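Local coordinates for outer membrane protein Omp121 (Bacteroides thetaiotaomicron, PDB 5FQ8) that probably imports a nutrient substrate across the outer membrane as a TonB-dependent receptor, with a plug domain inside a transmembrane beta barrel, at residues M163-V175 with F261-S273. Residues are numbered along the deposited sequence; the frame is centred on the assembly and turned at random.
Sequences MITTKSGRKEKGV and FNGATDKSDYYVS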
ATOM      1  N   MET B 163      -6.841  29.359  27.781  1.00 28.57           N
ATOM      2  CA  MET B 163      -5.655  29.314  28.617  1.00 28.89           C
ATOM      3  C   MET B 163      -5.885  28.342  29.757  1.00 28.88           C
ATOM      4  O   MET B 163      -6.724  28.586  30.624  1.00 54.24           O
ATOM      5  CB  MET B 163      -5.331  30.697  29.159  1.00 29.51           C
ATOM      6  CG  MET B 163      -4.573  31.567  28.216  1.00 49.50           C
ATOM      7  SD  MET B 163      -4.599  33.244  28.799  1.00 56.36           S
ATOM      8  CE  MET B 163      -4.312  32.994  30.547  1.00 68.97           C
ATOM      9  N   ILE B 164      -5.144  27.276  29.771  1.00 28.66           N
ATOM     10  CA  ILE B 164      -5.191  26.322  30.869  1.00 28.71           C
ATOM     11  C   ILE B 164      -3.975  26.533  31.763  1.00 29.19           C
ATOM     12  O   ILE B 164      -2.914  26.952  31.300  1.00 29.30           O
ATOM     13  CB  ILE B 164      -5.278  24.886  30.322  1.00 28.18           C
ATOM     14  CG1 ILE B 164      -6.639  24.676  29.677  1.00 27.80           C
ATOM     15  CG2 ILE B 164      -5.077  23.857  31.407  1.00 28.28           C
ATOM     16  CD1 ILE B 164      -6.869  23.261  29.254  1.00 32.25           C
ATOM     17  N   THR B 165      -4.149  26.324  33.070  1.00 29.53           N
ATOM     18  CA  THR B 165      -3.045  26.413  34.020  1.00 30.01           C
ATOM     19  C   THR B 165      -3.056  25.182  34.907  1.00 30.01           C
ATOM     20  O   THR B 165      -4.064  24.882  35.548  1.00 30.98           O
ATOM     21  CB  THR B 165      -3.120  27.679  34.869  1.00 30.64           C
ATOM     22  OG1 THR B 165      -3.058  28.832  34.029  1.00 30.69           O
ATOM     23  CG2 THR B 165      -1.963  27.729  35.806  1.00 31.16           C
ATOM     24  N   THR B 166      -1.941  24.476  34.940  1.00 30.02           N
ATOM     25  CA  THR B 166      -1.853  23.190  35.606  1.00 29.98           C
ATOM     26  C   THR B 166      -1.395  23.347  37.053  1.00 30.63           C
ATOM     27  O   THR B 166      -0.811  24.358  37.441  1.00 41.75           O
ATOM     28  CB  THR B 166      -0.903  22.295  34.822  1.00 30.18           C
ATOM     29  OG1 THR B 166       0.271  23.040  34.491  1.00 29.91           O
ATOM     30  CG2 THR B 166      -1.544  21.863  33.537  1.00 29.03           C
ATOM     31  N   LYS B 167      -1.668  22.326  37.860  1.00 30.69           N
ATOM     32  CA  LYS B 167      -1.383  22.403  39.291  1.00 31.33           C
ATOM     33  C   LYS B 167       0.113  22.341  39.563  1.00 31.69           C
ATOM     34  O   LYS B 167       0.868  21.700  38.836  1.00 31.41           O
ATOM     35  CB  LYS B 167      -2.084  21.269  40.034  1.00 31.31           C
ATOM     36  CG  LYS B 167      -3.592  21.372  40.070  1.00 31.12           C
ATOM     37  CD  LYS B 167      -4.219  20.054  40.448  1.00 30.97           C
ATOM     38  CE  LYS B 167      -5.708  20.173  40.655  1.00 30.90           C
ATOM     39  NZ  LYS B 167      -6.332  18.892  41.076  1.00 30.81           N
ATOM     40  N   SER B 168       0.540  23.014  40.631  1.00 32.36           N
ATOM     41  CA  SER B 168       1.945  23.015  41.019  1.00 32.80           C
ATOM     42  C   SER B 168       2.144  22.377  42.383  1.00 33.32           C
ATOM     43  O   SER B 168       1.702  21.256  42.611  1.00 33.13           O
ATOM     44  CB  SER B 168       2.502  24.429  41.023  1.00 33.22           C
ATOM     45  OG  SER B 168       2.200  25.086  39.814  1.00 39.59           O
ATOM     46  N   GLY B 169       2.795  23.084  43.303  1.00 39.14           N
ATOM     47  CA  GLY B 169       3.290  22.494  44.522  1.00 44.18           C
ATOM     48  C   GLY B 169       2.516  22.865  45.779  1.00 47.17           C
ATOM     49  O   GLY B 169       1.658  23.741  45.801  1.00 53.62           O
ATOM     50  N   ARG B 170       2.869  22.166  46.850  1.00 56.41           N
ATOM     51  CA  ARG B 170       2.287  22.299  48.176  1.00 55.08           C
ATOM     52  C   ARG B 170       2.984  23.486  48.931  1.00 68.45           C
ATOM     53  O   ARG B 170       3.258  24.471  48.249  1.00 72.31           O
ATOM     54  CB  ARG B 170       2.387  20.933  48.834  1.00 62.19           C
ATOM     55  CG  ARG B 170       1.260  19.999  48.554  1.00 58.52           C
ATOM     56  CD  ARG B 170       1.457  18.734  49.356  1.00 67.90           C
ATOM     57  NE  ARG B 170       2.780  18.719  49.974  1.00 75.21           N
ATOM     58  CZ  ARG B 170       3.171  17.859  50.908  1.00 81.39           C
ATOM     59  NH1 ARG B 170       2.331  16.934  51.352  1.00 83.95           N
ATOM     60  NH2 ARG B 170       4.404  17.927  51.403  1.00 88.38           N
ATOM     61  N   LYS B 171       3.288  23.506  50.246  1.00 60.52           N
ATOM     62  CA  LYS B 171       3.215  22.441  51.254  1.00 58.23           C
ATOM     63  C   LYS B 171       1.790  22.263  51.776  1.00 58.96           C
ATOM     64  O   LYS B 171       0.985  23.181  51.733  1.00 51.76           O
ATOM     65  CB  LYS B 171       4.193  22.715  52.393  1.00 65.74           C
ATOM     66  CG  LYS B 171       5.614  22.265  52.090  1.00 61.18           C
ATOM     67  CD  LYS B 171       6.597  22.729  53.162  1.00 49.28           C
ATOM     68  CE  LYS B 171       6.945  21.603  54.114  1.00 48.21           C
ATOM     69  NZ  LYS B 171       5.791  20.672  54.302  1.00 48.56           N
ATOM     70  N   GLU B 172       1.491  21.050  52.221  1.00 55.39           N
ATOM     71  CA  GLU B 172       0.176  20.685  52.729  1.00 57.40           C
ATOM     72  C   GLU B 172       0.373  19.612  53.794  1.00 52.92           C
ATOM     73  O   GLU B 172       1.466  19.461  54.348  1.00 52.91           O
ATOM     74  CB  GLU B 172      -0.729  20.200  51.586  1.00 66.34           C
ATOM     75  CG  GLU B 172      -1.943  21.049  51.275  1.00 66.95           C
ATOM     76  CD  GLU B 172      -2.908  20.351  50.324  1.00 63.50           C
ATOM     77  OE1 GLU B 172      -2.462  19.839  49.272  1.00 65.47           O
ATOM     78  OE2 GLU B 172      -4.115  20.301  50.639  1.00 65.14           O
ATOM     79  N   LYS B 173      -0.680  18.861  54.073  1.00 52.15           N
ATOM     80  CA  LYS B 173      -0.612  17.715  54.964  1.00 58.02           C
ATOM     81  C   LYS B 173      -1.268  16.546  54.261  1.00 59.62           C
ATOM     82  O   LYS B 173      -2.395  16.684  53.793  1.00 72.49           O
ATOM     83  CB  LYS B 173      -1.329  17.996  56.283  1.00 65.75           C
ATOM     84  CG  LYS B 173      -0.640  18.963  57.217  1.00 66.62           C
ATOM     85  CD  LYS B 173      -1.521  19.218  58.432  1.00 56.15           C
ATOM     86  CE  LYS B 173      -0.774  19.003  59.753  1.00 53.90           C
ATOM     87  NZ  LYS B 173       0.256  20.045  59.994  1.00 59.12           N
ATOM     88  N   GLY B 174      -0.590  15.405  54.157  1.00 54.15           N
ATOM     89  CA  GLY B 174       0.750  15.224  54.664  1.00 47.67           C
ATOM     90  C   GLY B 174       1.784  14.822  53.625  1.00 43.57           C
ATOM     91  O   GLY B 174       2.818  15.464  53.523  1.00 47.75           O
ATOM     92  N   VAL B 175       1.532  13.768  52.850  1.00 37.59           N
ATOM     93  CA  VAL B 175       2.524  13.311  51.880  1.00 41.38           C
ATOM     94  C   VAL B 175       2.309  13.869  50.479  1.00 36.39           C
ATOM     95  O   VAL B 175       3.275  13.952  49.710  1.00 36.80           O
ATOM     96  CB  VAL B 175       2.576  11.775  51.814  1.00 37.12           C
ATOM     97  CG1 VAL B 175       2.864  11.203  53.173  1.00 37.98           C
ATOM     98  CG2 VAL B 175       1.285  11.241  51.283  1.00 36.52           C
ATOM     99  N   PHE B 261       1.246  13.228  42.601  1.00 35.55           N
ATOM    100  CA  PHE B 261       2.253  13.369  43.652  1.00 33.70           C
ATOM    101  C   PHE B 261       2.767  14.800  43.665  1.00 33.01           C
ATOM    102  O   PHE B 261       3.125  15.341  42.621  1.00 34.51           O
ATOM    103  CB  PHE B 261       3.433  12.414  43.456  1.00 33.17           C
ATOM    104  CG  PHE B 261       3.076  10.962  43.541  1.00 36.12           C
ATOM    105  CD1 PHE B 261       2.592  10.296  42.437  1.00 32.18           C
ATOM    106  CD2 PHE B 261       3.261  10.256  44.714  1.00 36.39           C
ATOM    107  CE1 PHE B 261       2.274   8.962  42.496  1.00 32.13           C
ATOM    108  CE2 PHE B 261       2.947   8.916  44.781  1.00 36.04           C
ATOM    109  CZ  PHE B 261       2.452   8.266  43.663  1.00 32.73           C
ATOM    110  N   ASN B 262       2.861  15.383  44.851  1.00 33.65           N
ATOM    111  CA  ASN B 262       2.923  16.825  45.016  1.00 36.17           C
ATOM    112  C   ASN B 262       3.812  17.174  46.203  1.00 40.20           C
ATOM    113  O   ASN B 262       3.964  16.387  47.142  1.00 45.75           O
ATOM    114  CB  ASN B 262       1.499  17.360  45.208  1.00 33.74           C
ATOM    115  CG  ASN B 262       1.435  18.850  45.448  1.00 35.42           C
ATOM    116  OD1 ASN B 262       2.433  19.553  45.439  1.00 34.35           O
ATOM    117  ND2 ASN B 262       0.232  19.341  45.656  1.00 46.22           N
ATOM    118  N   GLY B 263       4.382  18.368  46.163  1.00 38.10           N
ATOM    119  CA  GLY B 263       5.223  18.826  47.246  1.00 35.82           C
ATOM    120  C   GLY B 263       5.886  20.110  46.827  1.00 35.96           C
ATOM    121  O   GLY B 263       5.922  20.445  45.648  1.00 35.42           O
ATOM    122  N   ALA B 264       6.412  20.838  47.804  1.00 36.72           N
ATOM    123  CA  ALA B 264       7.067  22.086  47.461  1.00 36.93           C
ATOM    124  C   ALA B 264       7.912  22.563  48.621  1.00 37.87           C
ATOM    125  O   ALA B 264       7.817  22.071  49.743  1.00 38.37           O
ATOM    126  CB  ALA B 264       6.063  23.172  47.073  1.00 36.67           C
ATOM    127  N   THR B 265       8.754  23.545  48.317  1.00 38.15           N
ATOM    128  CA  THR B 265       9.559  24.224  49.314  1.00 39.07           C
ATOM    129  C   THR B 265       9.402  25.718  49.105  1.00 39.24           C
ATOM    130  O   THR B 265       8.567  26.148  48.317  1.00 38.68           O
ATOM    131  CB  THR B 265      11.020  23.823  49.193  1.00 39.38           C
ATOM    132  OG1 THR B 265      11.540  24.384  47.990  1.00 39.87           O
ATOM    133  CG2 THR B 265      11.145  22.324  49.127  1.00 39.09           C
ATOM    134  N   ASP B 266      10.185  26.526  49.789  1.00 48.47           N
ATOM    135  CA  ASP B 266      10.057  27.951  49.551  1.00 51.99           C
ATOM    136  C   ASP B 266      10.829  28.381  48.329  1.00 55.76           C
ATOM    137  O   ASP B 266      10.780  29.557  47.974  1.00 54.04           O
ATOM    138  CB  ASP B 266      10.517  28.748  50.773  1.00 63.07           C
ATOM    139  CG  ASP B 266       9.445  28.830  51.853  1.00 69.67           C
ATOM    140  OD1 ASP B 266       8.453  29.562  51.656  1.00 76.78           O
ATOM    141  OD2 ASP B 266       9.587  28.156  52.897  1.00 80.00           O
ATOM    142  N   LYS B 267      11.527  27.453  47.682  1.00 39.58           N
ATOM    143  CA  LYS B 267      12.275  27.751  46.477  1.00 39.29           C
ATOM    144  C   LYS B 267      11.949  26.825  45.311  1.00 38.36           C
ATOM    145  O   LYS B 267      12.540  26.979  44.238  1.00 38.07           O
ATOM    146  CB  LYS B 267      13.779  27.690  46.769  1.00 39.94           C
ATOM    147  CG  LYS B 267      14.249  28.603  47.880  1.00 41.81           C
ATOM    148  CD  LYS B 267      14.100  30.065  47.507  1.00 43.47           C
ATOM    149  CE  LYS B 267      15.180  30.897  48.180  1.00 47.73           C
ATOM    150  NZ  LYS B 267      15.180  30.728  49.667  1.00 56.83           N
ATOM    151  N   SER B 268      11.030  25.880  45.475  1.00 37.91           N
ATOM    152  CA  SER B 268      10.867  24.842  44.470  1.00 37.12           C
ATOM    153  C   SER B 268       9.525  24.157  44.652  1.00 49.60           C
ATOM    154  O   SER B 268       8.962  24.144  45.748  1.00 49.22           O
ATOM    155  CB  SER B 268      11.988  23.817  44.566  1.00 37.31           C
ATOM    156  OG  SER B 268      11.810  23.027  45.719  1.00 37.66           O
ATOM    157  N   ASP B 269       9.023  23.578  43.567  1.00 35.85           N
ATOM    158  CA  ASP B 269       7.815  22.769  43.637  1.00 35.37           C
ATOM    159  C   ASP B 269       7.923  21.640  42.629  1.00 34.72           C
ATOM    160  O   ASP B 269       8.750  21.677  41.720  1.00 34.55           O
ATOM    161  CB  ASP B 269       6.551  23.595  43.393  1.00 35.08           C
ATOM    162  CG  ASP B 269       6.584  24.335  42.094  1.00 34.65           C
ATOM    163  OD1 ASP B 269       6.496  23.677  41.059  1.00 34.97           O
ATOM    164  OD2 ASP B 269       6.688  25.574  42.094  1.00 34.96           O
ATOM    165  N   TYR B 270       7.080  20.630  42.802  1.00 34.39           N
ATOM    166  CA  TYR B 270       7.190  19.420  42.002  1.00 33.86           C
ATOM    167  C   TYR B 270       5.841  18.730  41.955  1.00 33.38           C
ATOM    168  O   TYR B 270       5.264  18.444  43.004  1.00 33.68           O
ATOM    169  CB  TYR B 270       8.247  18.506  42.588  1.00 34.30           C
ATOM    170  CG  TYR B 270       8.772  17.467  41.641  1.00 33.89           C
ATOM    171  CD1 TYR B 270       9.155  17.807  40.348  1.00 39.75           C
ATOM    172  CD2 TYR B 270       8.922  16.148  42.047  1.00 41.47           C
ATOM    173  CE1 TYR B 270       9.647  16.864  39.483  1.00 40.41           C
ATOM    174  CE2 TYR B 270       9.418  15.191  41.186  1.00 42.68           C
ATOM    175  CZ  TYR B 270       9.774  15.559  39.906  1.00 39.13           C
ATOM    176  OH  TYR B 270      10.268  14.630  39.031  1.00 41.63           O
ATOM    177  N   TYR B 271       5.344  18.466  40.747  1.00 32.68           N
ATOM    178  CA  TYR B 271       4.087  17.765  40.527  1.00 34.70           C
ATOM    179  C   TYR B 271       4.317  16.638  39.536  1.00 39.64           C
ATOM    180  O   TYR B 271       5.023  16.818  38.544  1.00 31.46           O
ATOM    181  CB  TYR B 271       3.020  18.727  40.004  1.00 31.85           C
ATOM    182  CG  TYR B 271       1.594  18.274  40.198  1.00 31.57           C
ATOM    183  CD1 TYR B 271       1.013  17.360  39.348  1.00 32.57           C
ATOM    184  CD2 TYR B 271       0.827  18.771  41.232  1.00 31.93           C
ATOM    185  CE1 TYR B 271      -0.276  16.945  39.520  1.00 32.22           C
ATOM    186  CE2 TYR B 271      -0.462  18.361  41.414  1.00 31.72           C
ATOM    187  CZ  TYR B 271      -1.014  17.445  40.550  1.00 47.67           C
ATOM    188  OH  TYR B 271      -2.317  17.028  40.714  1.00 49.65           O
ATOM    189  N   VAL B 272       3.743  15.468  39.813  1.00 32.64           N
ATOM    190  CA  VAL B 272       3.859  14.300  38.941  1.00 31.11           C
ATOM    191  C   VAL B 272       2.557  13.523  39.010  1.00 30.79           C
ATOM    192  O   VAL B 272       2.098  13.180  40.102  1.00 36.59           O
ATOM    193  CB  VAL B 272       5.038  13.392  39.334  1.00 31.50           C
ATOM    194  CG1 VAL B 272       4.977  12.101  38.562  1.00 31.09           C
ATOM    195  CG2 VAL B 272       6.345  14.076  39.079  1.00 31.77           C
ATOM    196  N   SER B 273       1.970  13.225  37.854  1.00 30.17           N
ATOM    197  CA  SER B 273       0.634  12.651  37.781  1.00 29.84           C
ATOM    198  C   SER B 273       0.567  11.549  36.735  1.00 29.36           C
ATOM    199  O   SER B 273       1.433  11.426  35.870  1.00 29.20           O
ATOM    200  CB  SER B 273      -0.392  13.711  37.427  1.00 31.94           C
ATOM    201  OG  SER B 273      -0.066  14.267  36.175  1.00 41.20           O
TER
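Lys167 to Lys171 cross the inner face of a barrel hairpin, a plug-to-barrel junction of the TonB-dependent receptor fold. The chain leaves plug strand 161-166, crosses the paired strands 252-264 and 268-280 just short of their turn, then heads for the first barrel strand, 177-188. Packing and close polar approaches carry the contact.

Tyr271 receives it first. Its CG is anti to the backbone N (chi1 -159°), and the ring slants across the start of the Lys167 chain, with Lys167 CB 3.6 Å from Tyr271 CE2. The extended lysine chain passes CD by the phenol oxygen, while NZ bonds back to the carbonyl of Asp136 in the plug. Ser168 O comes to the ring's edge, near its plane, 3.0 Å from Tyr271 CD2.

Gly169 then slips between Asp269 and Asn262; its CA lies 3.6 Å from Asp269 CB. At the start of strand 268-280, the Ser268 hydroxyl hydrogen-bonds to Ser268 of the second subunit. Beyond Gly169, Ala264 turns its methyl onto the backbone of Arg170, with CB 3.3 Å from Arg170 O. As modelled, though poorly ordered, the Arg170 guanidinium has the backbone Asn262 O over one face, toward the rim, and Glu172 N over the opposite face. In this same tentative placement, Arg170 NH1 donates to Gly174 O over 2.7 Å, reaching that oxygen from above the carbonyl plane.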